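Local structure of putative cell surface protein, similar to internalin proteins (Listeria monocytogenes EGD-e, 5KZS) at residues E300-D305 with F316-N321; P277-S282 with T293-D298; L222-L227 with I326-C331; E229-S232 with S237-I240. The protein is of unknown function but resembles the internalins, leucine-rich-repeat proteins of the Listeria surface, and may therefore take part in protein recognition. All blocks are in the same frame, centred on the assembly; numbering follows the deposited sequence.

How the contacts relate
The four contacts span the junction between the end of a leucine-rich-repeat solenoid and the mixed-sheet domain. Contacts 1 and 4 are buried and purely apolar across their segments, one between strands of the mixed sheet, the other inside the last solenoid turn. Contacts 2 and 3 are partly buried and bring in polar atoms: a weak hydrogen bond in a hairpin, and a tyrosine beside a glutamate where the domains join. Contacts 1 and 2 use neighbouring strands of one sheet, 301-304 beside 289-296 and 312-320 beside 279-283. Contacts 3 and 4 meet through residues 222-223 and 239-240, and a probable backbone hydrogen bond, Phe-320 O to Cys-331 N, ties contact 3 to contact 1.

Contact 1: residues E300-D305 with F316-N321; sequences ESITLD and FNVQFN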
loop_
_atom_site.group_PDB
_atom_site.type_symbol
_atom_site.label_atom_id
_atom_site.label_comp_id
_atom_site.label_asym_id
_atom_site.label_seq_id
_atom_site.Cartn_x
_atom_site.Cartn_y
_atom_site.Cartn_z
ATOM N N GLU A 300 31.851 -1.761 -3.195
ATOM C CA GLU A 300 30.582 -1.689 -2.467
ATOM C C GLU A 300 30.551 -2.679 -1.299
ATOM O O GLU A 300 29.573 -3.415 -1.098
ATOM C CB GLU A 300 29.393 -1.891 -3.422
ATOM C CG GLU A 300 29.332 -0.854 -4.543
ATOM C CD GLU A 300 27.945 -0.692 -5.163
ATOM O OE1 GLU A 300 27.255 -1.713 -5.397
ATOM O OE2 GLU A 300 27.547 0.464 -5.431
ATOM N N SER A 301 31.654 -2.696 -0.552
ATOM C CA SER A 301 31.800 -3.544 0.632
ATOM C C SER A 301 32.098 -2.718 1.875
ATOM O O SER A 301 32.568 -1.580 1.806
ATOM C CB SER A 301 32.867 -4.639 0.442
ATOM O OG SER A 301 33.677 -4.427 -0.698
ATOM N N ILE A 302 31.787 -3.323 3.009
ATOM C CA ILE A 302 32.036 -2.754 4.308
ATOM C C ILE A 302 32.889 -3.780 5.039
ATOM O O ILE A 302 32.560 -4.967 5.033
ATOM C CB ILE A 302 30.709 -2.464 5.043
ATOM C CG1 ILE A 302 30.025 -1.253 4.403
ATOM C CG2 ILE A 302 30.929 -2.211 6.534
ATOM C CD1 ILE A 302 28.533 -1.180 4.681
ATOM N N THR A 303 33.992 -3.315 5.639
ATOM C CA THR A 303 34.928 -4.173 6.360
ATOM C C THR A 303 34.859 -3.909 7.859
ATOM O O THR A 303 34.912 -2.762 8.294
ATOM C CB THR A 303 36.364 -3.972 5.849
ATOM O OG1 THR A 303 36.406 -4.295 4.451
ATOM C CG2 THR A 303 37.342 -4.874 6.600
ATOM N N LEU A 304 34.716 -4.984 8.627
ATOM C CA LEU A 304 34.736 -4.922 10.076
ATOM C C LEU A 304 36.074 -5.477 10.559
ATOM O O LEU A 304 36.485 -6.553 10.130
ATOM C CB LEU A 304 33.608 -5.762 10.676
ATOM C CG LEU A 304 32.133 -5.676 10.199
ATOM C CD1 LEU A 304 31.217 -5.806 11.412
ATOM C CD2 LEU A 304 31.781 -4.425 9.405
ATOM N N ASP A 305 36.748 -4.750 11.448
ATOM C CA ASP A 305 37.984 -5.240 12.058
ATOM C C ASP A 305 37.686 -6.321 13.114
ATOM O O ASP A 305 37.663 -6.057 14.316
ATOM C CB ASP A 305 38.809 -4.080 12.636
ATOM C CG ASP A 305 40.278 -4.443 12.857
ATOM O OD1 ASP A 305 40.603 -5.650 12.964
ATOM O OD2 ASP A 305 41.109 -3.508 12.916
ATOM N N PHE A 316 26.587 -10.909 14.516
ATOM C CA PHE A 316 27.007 -9.575 14.076
ATOM C C PHE A 316 25.854 -8.765 13.523
ATOM O O PHE A 316 24.810 -9.318 13.156
ATOM C CB PHE A 316 28.130 -9.660 13.032
ATOM C CG PHE A 316 29.507 -9.552 13.627
ATOM C CD1 PHE A 316 30.133 -10.668 14.182
ATOM C CD2 PHE A 316 30.169 -8.326 13.661
ATOM C CE1 PHE A 316 31.394 -10.564 14.749
ATOM C CE2 PHE A 316 31.426 -8.217 14.222
ATOM C CZ PHE A 316 32.040 -9.336 14.767
ATOM N N ASN A 317 26.046 -7.447 13.516
ATOM C CA ASN A 317 25.256 -6.554 12.682
ATOM C C ASN A 317 26.004 -5.304 12.273
ATOM O O ASN A 317 26.950 -4.881 12.913
ATOM C CB ASN A 317 23.929 -6.149 13.344
ATOM C CG ASN A 317 24.110 -5.196 14.516
ATOM O OD1 ASN A 317 23.986 -3.972 14.375
ATOM N ND2 ASN A 317 24.399 -5.757 15.684
ATOM N N VAL A 318 25.524 -4.716 11.195
ATOM C CA VAL A 318 25.933 -3.405 10.746
ATOM C C VAL A 318 24.687 -2.535 10.961
ATOM O O VAL A 318 23.575 -3.027 10.849
ATOM C CB VAL A 318 26.403 -3.495 9.266
ATOM C CG1 VAL A 318 25.995 -2.286 8.427
ATOM C CG2 VAL A 318 27.906 -3.717 9.210
ATOM N N GLN A 319 24.891 -1.268 11.315
ATOM C CA GLN A 319 23.820 -0.280 11.455
ATOM C C GLN A 319 24.236 1.015 10.782
ATOM O O GLN A 319 25.370 1.450 10.926
ATOM C CB GLN A 319 23.551 0.015 12.920
ATOM C CG GLN A 319 22.593 -0.941 13.583
ATOM C CD GLN A 319 22.445 -0.670 15.072
ATOM O OE1 GLN A 319 22.271 0.479 15.494
ATOM N NE2 GLN A 319 22.521 -1.726 15.879
ATOM N N PHE A 320 23.320 1.640 10.061
ATOM C CA PHE A 320 23.591 2.945 9.479
ATOM C C PHE A 320 22.304 3.741 9.279
ATOM O O PHE A 320 21.207 3.272 9.607
ATOM C CB PHE A 320 24.412 2.821 8.186
ATOM C CG PHE A 320 23.683 2.162 7.046
ATOM C CD1 PHE A 320 22.938 2.921 6.145
ATOM C CD2 PHE A 320 23.779 0.780 6.843
ATOM C CE1 PHE A 320 22.280 2.319 5.082
ATOM C CE2 PHE A 320 23.127 0.176 5.780
ATOM C CZ PHE A 320 22.374 0.948 4.898
ATOM N N ASN A 321 22.461 4.968 8.785
ATOM C CA ASN A 321 21.379 5.917 8.677
ATOM C C ASN A 321 20.683 6.150 10.022
ATOM O O ASN A 321 19.506 6.450 10.052
ATOM C CB ASN A 321 20.394 5.455 7.602
ATOM C CG ASN A 321 19.957 6.582 6.696
ATOM O OD1 ASN A 321 20.766 7.412 6.293
ATOM N ND2 ASN A 321 18.683 6.611 6.358
#
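Leu-304 and Phe-316 form the closest part of an entirely apolar contact. The two side chains slide past each other in opposite directions, and CD1 of Leu-304 comes obliquely to the aromatic ring, 3.5 Å from Phe-316 CD2 and 3.7 Å from Phe-316 CE2. The other methyl of the leucine serves a second partner: Leu-304 CD2 lies 3.9 Å from Val-318 CG2. The first torsion of Leu-304 (chi1 -49°) places CG beside the backbone N, and a chi2 of -142°, off a staggered value, divides the methyls between ring and valine. Ile-302 adds a looser touch, its CG2 being 4.3 Å from the same CG2 of Val-318.

No polar bond joins 300-305 to 316-321. On the side of strand 316-320 turned from this packing, Gln-319 NE2 donates to Asn-317 OD1 at 3.1 Å, the donor tilted from the carbonyl plane. Separately, Glu-300 and Ser-301 both face Asn-296, a G1 beta bulge against strand 289-296, with Glu-300 at positive phi.

The strand axes come no nearer than 9.9 Å, so the strands meet by side chains alone, consistent with opposed layers of a curled, sandwich-like sheet. Strand 301-304 is bonded to 258-261 and 289-296; beyond Phe-316, Leu-337 of strand 331-339 continues the apolar layer, while Tyr-265 of helix 263-270 meets Phe-320 edge-to-face.

Contact 2: residues P277-S282 with T293-D298; sequences PTVLGS and TTTNAD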
loop_
_atom_site.group_PDB
_atom_site.type_symbol
_atom_site.label_atom_id
_atom_site.label_comp_id
_atom_site.label_asym_id
_atom_site.label_seq_id
_atom_site.Cartn_x
_atom_site.Cartn_y
_atom_site.Cartn_z
ATOM N N PRO A 277 26.044 9.364 7.311
ATOM C CA PRO A 277 26.996 8.428 6.677
ATOM C C PRO A 277 27.628 7.331 7.548
ATOM O O PRO A 277 28.082 6.328 6.993
ATOM C CB PRO A 277 28.096 9.358 6.145
ATOM C CG PRO A 277 27.370 10.615 5.817
ATOM C CD PRO A 277 26.255 10.747 6.828
ATOM N N THR A 278 27.651 7.484 8.875
ATOM C CA THR A 278 28.483 6.584 9.687
ATOM C C THR A 278 27.851 5.191 9.754
ATOM O O THR A 278 26.632 5.063 9.818
ATOM C CB THR A 278 28.887 7.095 11.117
ATOM O OG1 THR A 278 28.273 6.292 12.133
ATOM C CG2 THR A 278 28.605 8.592 11.358
ATOM N N VAL A 279 28.710 4.175 9.685
ATOM C CA VAL A 279 28.339 2.782 9.823
ATOM C C VAL A 279 28.986 2.198 11.079
ATOM O O VAL A 279 30.195 2.310 11.270
ATOM C CB VAL A 279 28.806 1.960 8.606
ATOM C CG1 VAL A 279 28.264 0.537 8.695
ATOM C CG2 VAL A 279 28.379 2.634 7.301
ATOM N N LEU A 280 28.175 1.540 11.898
ATOM C CA LEU A 280 28.602 0.954 13.163
ATOM C C LEU A 280 28.475 -0.575 13.134
ATOM O O LEU A 280 27.391 -1.141 13.301
ATOM C CB LEU A 280 27.741 1.512 14.293
ATOM C CG LEU A 280 27.906 2.998 14.626
ATOM C CD1 LEU A 280 26.715 3.489 15.434
ATOM C CD2 LEU A 280 29.196 3.252 15.385
ATOM N N GLY A 281 29.596 -1.245 12.931
ATOM C CA GLY A 281 29.655 -2.695 13.055
ATOM C C GLY A 281 29.816 -3.125 14.500
ATOM O O GLY A 281 30.622 -2.539 15.246
ATOM N N SER A 282 29.081 -4.166 14.892
ATOM C CA SER A 282 29.049 -4.596 16.285
ATOM C C SER A 282 28.505 -5.990 16.418
ATOM O O SER A 282 27.626 -6.373 15.669
ATOM C CB SER A 282 28.153 -3.652 17.093
ATOM O OG SER A 282 26.897 -3.471 16.445
ATOM N N THR A 293 35.236 -0.004 11.792
ATOM C CA THR A 293 34.400 -0.266 10.630
ATOM C C THR A 293 34.631 0.749 9.514
ATOM O O THR A 293 34.524 1.939 9.740
ATOM C CB THR A 293 32.931 -0.290 11.089
ATOM O OG1 THR A 293 32.711 -1.468 11.883
ATOM C CG2 THR A 293 31.968 -0.294 9.917
ATOM N N THR A 294 34.915 0.260 8.308
ATOM C CA THR A 294 35.314 1.112 7.175
ATOM C C THR A 294 34.582 0.716 5.907
ATOM O O THR A 294 34.126 -0.412 5.794
ATOM C CB THR A 294 36.835 1.019 6.919
ATOM O OG1 THR A 294 37.250 -0.358 6.952
ATOM C CG2 THR A 294 37.602 1.817 7.972
ATOM N N THR A 295 34.498 1.643 4.954
ATOM C CA THR A 295 33.735 1.431 3.726
ATOM C C THR A 295 34.585 1.635 2.481
ATOM O O THR A 295 35.216 2.676 2.341
ATOM C CB THR A 295 32.486 2.361 3.647
ATOM O OG1 THR A 295 32.855 3.698 3.264
ATOM C CG2 THR A 295 31.732 2.382 4.979
ATOM N N ASN A 296 34.580 0.642 1.584
ATOM C CA ASN A 296 35.158 0.785 0.242
ATOM C C ASN A 296 34.070 0.895 -0.839
ATOM O O ASN A 296 33.338 -0.062 -1.109
ATOM C CB ASN A 296 36.111 -0.371 -0.089
ATOM C CG ASN A 296 36.993 -0.073 -1.311
ATOM O OD1 ASN A 296 36.522 0.462 -2.323
ATOM N ND2 ASN A 296 38.281 -0.416 -1.218
ATOM N N ALA A 297 34.020 2.062 -1.478
ATOM C CA ALA A 297 33.011 2.376 -2.488
ATOM C C ALA A 297 33.175 1.602 -3.787
ATOM O O ALA A 297 32.173 1.204 -4.385
ATOM C CB ALA A 297 32.983 3.874 -2.771
ATOM N N ASP A 298 34.417 1.386 -4.218
ATOM C CA ASP A 298 34.674 0.665 -5.477
ATOM C C ASP A 298 34.164 -0.774 -5.481
ATOM O O ASP A 298 33.638 -1.237 -6.491
ATOM C CB ASP A 298 36.161 0.687 -5.850
ATOM C CG ASP A 298 36.536 1.902 -6.673
ATOM O OD1 ASP A 298 36.057 3.014 -6.352
ATOM O OD2 ASP A 298 37.310 1.735 -7.644
#
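The hydroxyl oxygen of Thr-293 has two partners. It bonds to the carbonyl of Val-291 on its own strand, and it receives a weak hydrogen bond from across the hairpin, Gly-281 N to Thr-293 OG1, at 3.3 Å and a bent 133°. Gly-281 has no side chain on the face it turns to the threonine, which lets OG1 settle 3.5 Å from Gly-281 CA. The torsion of Thr-293 (chi1 -70°) divides its branches: OG1 lies beside the backbone N, while the methyl CG2 stands anti to that N and reaches Val-279 O at 3.4 Å.

Apolar touches fill in alongside. Val-279 crosses Thr-293 at about a right angle, its CG1 4.0 Å from Thr-293 CG2. Its second methyl turns to the more exposed end, where Val-279 CG2 is 4.1 Å from Thr-295 CG2.

The strands of this hairpin splay: their directions are 126° apart, well short of antiparallel. Strand 279-283 bonds onward to 312-320 through Leu-280 and Gln-319, and strand 289-296 to 301-304 through Thr-294 and Thr-303. The splay, in a mixed sheet that follows the repeats of an internalin-like protein, is consistent with the immunoglobulin-like sandwich found at that place in internalins.

Contact 3: residues L222-L227 with I326-C331; sequences LDYNHL and ITQEGC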
loop_
_atom_site.group_PDB
_atom_site.type_symbol
_atom_site.label_atom_id
_atom_site.label_comp_id
_atom_site.label_asym_id
_atom_site.label_seq_id
_atom_site.Cartn_x
_atom_site.Cartn_y
_atom_site.Cartn_z
ATOM N N LEU A 222 10.272 2.668 -0.569
ATOM C CA LEU A 222 10.676 1.337 -0.140
ATOM C C LEU A 222 10.973 1.209 1.351
ATOM O O LEU A 222 11.486 0.180 1.778
ATOM C CB LEU A 222 11.890 0.901 -0.950
ATOM C CG LEU A 222 11.702 0.912 -2.469
ATOM C CD1 LEU A 222 12.969 0.447 -3.157
ATOM C CD2 LEU A 222 10.539 0.030 -2.888
ATOM N N ASP A 223 10.627 2.227 2.143
ATOM C CA ASP A 223 10.843 2.231 3.596
ATOM C C ASP A 223 10.331 0.945 4.255
ATOM O O ASP A 223 9.357 0.394 3.827
ATOM C CB ASP A 223 10.139 3.453 4.216
ATOM C CG ASP A 223 10.810 3.967 5.501
ATOM O OD1 ASP A 223 12.062 3.976 5.581
ATOM O OD2 ASP A 223 10.080 4.400 6.427
ATOM N N TYR A 224 11.016 0.457 5.280
ATOM C CA TYR A 224 10.622 -0.755 6.016
ATOM C C TYR A 224 10.431 -2.014 5.154
ATOM O O TYR A 224 9.408 -2.697 5.223
ATOM C CB TYR A 224 9.378 -0.474 6.851
ATOM C CG TYR A 224 9.617 0.372 8.066
ATOM C CD1 TYR A 224 10.260 -0.164 9.179
ATOM C CD2 TYR A 224 9.164 1.691 8.132
ATOM C CE1 TYR A 224 10.467 0.591 10.321
ATOM C CE2 TYR A 224 9.360 2.458 9.274
ATOM C CZ TYR A 224 10.014 1.903 10.367
ATOM O OH TYR A 224 10.235 2.638 11.510
ATOM N N ASN A 225 11.428 -2.294 4.329
ATOM C CA ASN A 225 11.541 -3.535 3.563
ATOM C C ASN A 225 12.914 -4.177 3.897
ATOM O O ASN A 225 13.634 -3.693 4.791
ATOM C CB ASN A 225 11.376 -3.222 2.067
ATOM C CG ASN A 225 9.910 -3.117 1.646
ATOM O OD1 ASN A 225 9.220 -4.128 1.513
ATOM N ND2 ASN A 225 9.435 -1.893 1.427
ATOM N N HIS A 226 13.284 -5.252 3.201
ATOM C CA HIS A 226 14.490 -5.991 3.550
ATOM C C HIS A 226 15.468 -6.155 2.390
ATOM O O HIS A 226 16.049 -7.226 2.215
ATOM C CB HIS A 226 14.086 -7.358 4.115
ATOM C CG HIS A 226 12.948 -7.300 5.091
ATOM N ND1 HIS A 226 13.115 -6.982 6.422
ATOM C CD2 HIS A 226 11.626 -7.521 4.924
ATOM C CE1 HIS A 226 11.944 -7.005 7.031
ATOM N NE2 HIS A 226 11.024 -7.330 6.144
ATOM N N LEU A 227 15.678 -5.089 1.619
ATOM C CA LEU A 227 16.548 -5.167 0.437
ATOM C C LEU A 227 18.038 -5.034 0.779
ATOM O O LEU A 227 18.417 -4.211 1.612
ATOM C CB LEU A 227 16.185 -4.087 -0.574
ATOM C CG LEU A 227 14.755 -4.084 -1.092
ATOM C CD1 LEU A 227 14.598 -2.976 -2.122
ATOM C CD2 LEU A 227 14.380 -5.428 -1.696
ATOM N N ILE A 326 14.054 11.072 14.176
ATOM C CA ILE A 326 13.247 11.048 12.943
ATOM C C ILE A 326 13.327 9.778 12.089
ATOM O O ILE A 326 12.454 9.582 11.244
ATOM C CB ILE A 326 13.519 12.276 12.037
ATOM C CG1 ILE A 326 14.837 12.136 11.284
ATOM C CG2 ILE A 326 13.485 13.578 12.843
ATOM C CD1 ILE A 326 14.956 13.120 10.157
ATOM N N THR A 327 14.364 8.947 12.261
ATOM C CA THR A 327 14.435 7.667 11.537
ATOM C C THR A 327 13.488 6.652 12.192
ATOM O O THR A 327 12.389 6.421 11.648
ATOM C CB THR A 327 15.871 7.119 11.397
ATOM O OG1 THR A 327 16.487 7.023 12.685
ATOM C CG2 THR A 327 16.710 8.021 10.473
ATOM N N GLN A 328 13.885 6.103 13.352
ATOM C CA GLN A 328 13.041 5.207 14.198
ATOM C C GLN A 328 13.560 3.756 14.232
ATOM O O GLN A 328 13.543 3.119 15.281
ATOM C CB GLN A 328 11.530 5.269 13.830
ATOM C CG GLN A 328 10.551 4.762 14.895
ATOM C CD GLN A 328 9.194 5.506 14.954
ATOM O OE1 GLN A 328 8.336 5.154 15.764
ATOM N NE2 GLN A 328 9.005 6.534 14.123
ATOM N N GLU A 329 13.998 3.239 13.085
ATOM C CA GLU A 329 14.702 1.933 13.004
ATOM C C GLU A 329 16.142 2.070 12.505
ATOM O O GLU A 329 17.021 1.331 12.956
ATOM C CB GLU A 329 13.957 0.949 12.079
ATOM C CG GLU A 329 14.342 -0.518 12.272
ATOM C CD GLU A 329 13.950 -1.443 11.117
ATOM O OE1 GLU A 329 13.806 -0.992 9.950
ATOM O OE2 GLU A 329 13.803 -2.657 11.384
ATOM N N GLY A 330 16.373 2.985 11.560
ATOM C CA GLY A 330 17.639 3.063 10.850
ATOM C C GLY A 330 17.693 1.902 9.882
ATOM O O GLY A 330 16.662 1.268 9.627
ATOM N N CYS A 331 18.880 1.617 9.346
ATOM C CA CYS A 331 19.097 0.454 8.479
ATOM C C CYS A 331 19.903 -0.578 9.265
ATOM O O CYS A 331 20.855 -0.212 9.913
ATOM C CB CYS A 331 19.830 0.875 7.205
ATOM S SG CYS A 331 18.878 2.008 6.153
#
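Tyr-224 and Glu-329 make the closely packed half of this contact. The carboxylate is laid beside the phenol ring, with Glu-329 OE1 3.7 Å from both Tyr-224 CE1 and Tyr-224 CD1 and the two planes only 30° apart. The approach is oblique, and no hydrogen bond forms. Glu-329 reaches this position because CG stands anti to its backbone N (chi1 -162°) and the chain beyond is extended, crossing the tyrosine obliquely; its CB also lies 3.9 Å from Tyr-224 CE1. Asp-223 OD1 is a like charge 6.8 Å from Glu-329 OE1. His-226 ND1, whose charge is undetermined, is 6.6 Å from Glu-329 OE2.

The far end of the ring is the looser side: Gln-328 is solvent-exposed and buries less than half the surface that Glu-329 does. The nearest atom of 326-331 to Tyr-224 OH is a carbon, Gln-328 CB, at 3.7 Å, and the glutamine amide is turned 74° from the ring.

Behind the tyrosine the turn 222-225 is held firmly. Asn-225 ND2 gives an almost straight 2.9 Å bond to Leu-222 O, though from above the carbonyl plane; the same nitrogen also bonds Leu-199 O, and Asn-225 OD1 accepts from Leu-204 N. Asn-242 bridges the segments: its backbone bonds Tyr-224 and its OD1 takes the N-H groups of Glu-329 and Gly-330. Through Tyr-224, the turn before strand 226-227 thus meets the loop between 312-320 and 331-339, with strand 243-252 beside both.

Contact 4: residues E229-S232 with S237-I240; sequences ELPS and SIFI
Ile-238, Leu-230 and Ile-240 form part of the apolar interior of the last turn of the leucine-rich-repeat solenoid, whose parallel sheet ends at strand 238-239. Ile-238 and Leu-230 lose nearly equal areas to the contact, and they cross obliquely. The terminal methyl of the isoleucine does the touching: Ile-238 CD1 lies 3.8 Å from Leu-230 CB and 3.9 Å from Leu-230 CD1, so it rests along the root and one branch of the leucine. Pro-231 comes against the same methyl, with its CD 4.1 Å from Ile-238 CD1.

In both isoleucines CG1 is anti to the carbonyl carbon (chi1 -69° in Ile-238), which sends the longer branch from the strand across to the returning loop 229-232. No hydrogen bond crosses between the segments, and the touching residues are all buried.

Ile-264 and Leu-268 of helix 263-270 also pack on Leu-230, while Gln-267 NE2 hydrogen-bonds its carbonyl oxygen. The end of the solenoid is thereby joined to helix 263-270 of the following domain. Ile-240, two residues on and just past the strand, meets the leucine's other branch tip to tip, Leu-230 CD2 to Ile-240 CD1 at a tight 3.5 Å.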
loop_
_atom_site.group_PDB
_atom_site.type_symbol
_atom_site.label_atom_id
_atom_site.label_comp_id
_atom_site.label_asym_id
_atom_site.label_seq_id
_atom_site.Cartn_x
_atom_site.Cartn_y
_atom_site.Cartn_z
ATOM N N GLU A 229 19.944 -4.640 -1.986
ATOM C CA GLU A 229 20.348 -3.932 -3.180
ATOM C C GLU A 229 19.104 -3.360 -3.835
ATOM O O GLU A 229 18.064 -4.017 -3.898
ATOM C CB GLU A 229 21.104 -4.889 -4.124
ATOM C CG GLU A 229 20.987 -4.591 -5.620
ATOM C CD GLU A 229 22.075 -5.254 -6.441
ATOM O OE1 GLU A 229 22.868 -4.507 -7.056
ATOM O OE2 GLU A 229 22.150 -6.512 -6.470
ATOM N N LEU A 230 19.252 -2.140 -4.335
ATOM C CA LEU A 230 18.173 -1.381 -4.921
ATOM C C LEU A 230 18.162 -1.467 -6.448
ATOM O O LEU A 230 19.212 -1.489 -7.071
ATOM C CB LEU A 230 18.303 0.087 -4.509
ATOM C CG LEU A 230 18.427 0.423 -3.013
ATOM C CD1 LEU A 230 18.512 1.930 -2.835
ATOM C CD2 LEU A 230 17.294 -0.152 -2.172
ATOM N N PRO A 231 16.964 -1.469 -7.059
ATOM C CA PRO A 231 16.848 -1.513 -8.520
ATOM C C PRO A 231 17.411 -0.258 -9.204
ATOM O O PRO A 231 16.832 0.835 -9.095
ATOM C CB PRO A 231 15.342 -1.616 -8.744
ATOM C CG PRO A 231 14.743 -0.949 -7.548
ATOM C CD PRO A 231 15.647 -1.319 -6.412
ATOM N N SER A 232 18.529 -0.447 -9.910
ATOM C CA SER A 232 19.300 0.635 -10.549
ATOM C C SER A 232 18.532 1.565 -11.515
ATOM O O SER A 232 18.904 2.733 -11.656
ATOM C CB SER A 232 20.478 0.032 -11.310
ATOM O OG SER A 232 20.008 -0.820 -12.336
ATOM N N SER A 237 14.449 7.969 -7.805
ATOM C CA SER A 237 13.133 8.026 -7.221
ATOM C C SER A 237 12.992 7.324 -5.874
ATOM O O SER A 237 11.911 7.385 -5.291
ATOM C CB SER A 237 12.139 7.409 -8.201
ATOM O OG SER A 237 12.287 8.000 -9.482
ATOM N N ILE A 238 14.030 6.658 -5.364
ATOM C CA ILE A 238 13.851 5.891 -4.130
ATOM C C ILE A 238 13.886 6.781 -2.895
ATOM O O ILE A 238 14.600 7.785 -2.862
ATOM C CB ILE A 238 14.849 4.733 -4.007
ATOM C CG1 ILE A 238 14.513 3.676 -5.064
ATOM C CG2 ILE A 238 14.786 4.089 -2.622
ATOM C CD1 ILE A 238 15.601 2.659 -5.327
ATOM N N PHE A 239 13.063 6.411 -1.912
ATOM C CA PHE A 239 13.142 6.912 -0.544
ATOM C C PHE A 239 13.255 5.716 0.392
ATOM O O PHE A 239 12.394 4.844 0.404
ATOM C CB PHE A 239 11.891 7.728 -0.196
ATOM C CG PHE A 239 11.707 7.987 1.286
ATOM C CD1 PHE A 239 11.024 7.066 2.099
ATOM C CD2 PHE A 239 12.189 9.160 1.870
ATOM C CE1 PHE A 239 10.852 7.304 3.457
ATOM C CE2 PHE A 239 12.014 9.397 3.226
ATOM C CZ PHE A 239 11.344 8.473 4.019
ATOM N N ILE A 240 14.326 5.675 1.168
ATOM C CA ILE A 240 14.450 4.731 2.270
ATOM C C ILE A 240 15.087 5.500 3.404
ATOM O O ILE A 240 16.023 6.272 3.180
ATOM C CB ILE A 240 15.342 3.513 1.911
ATOM C CG1 ILE A 240 14.650 2.648 0.855
ATOM C CG2 ILE A 240 15.700 2.685 3.157
ATOM C CD1 ILE A 240 15.527 1.581 0.256
#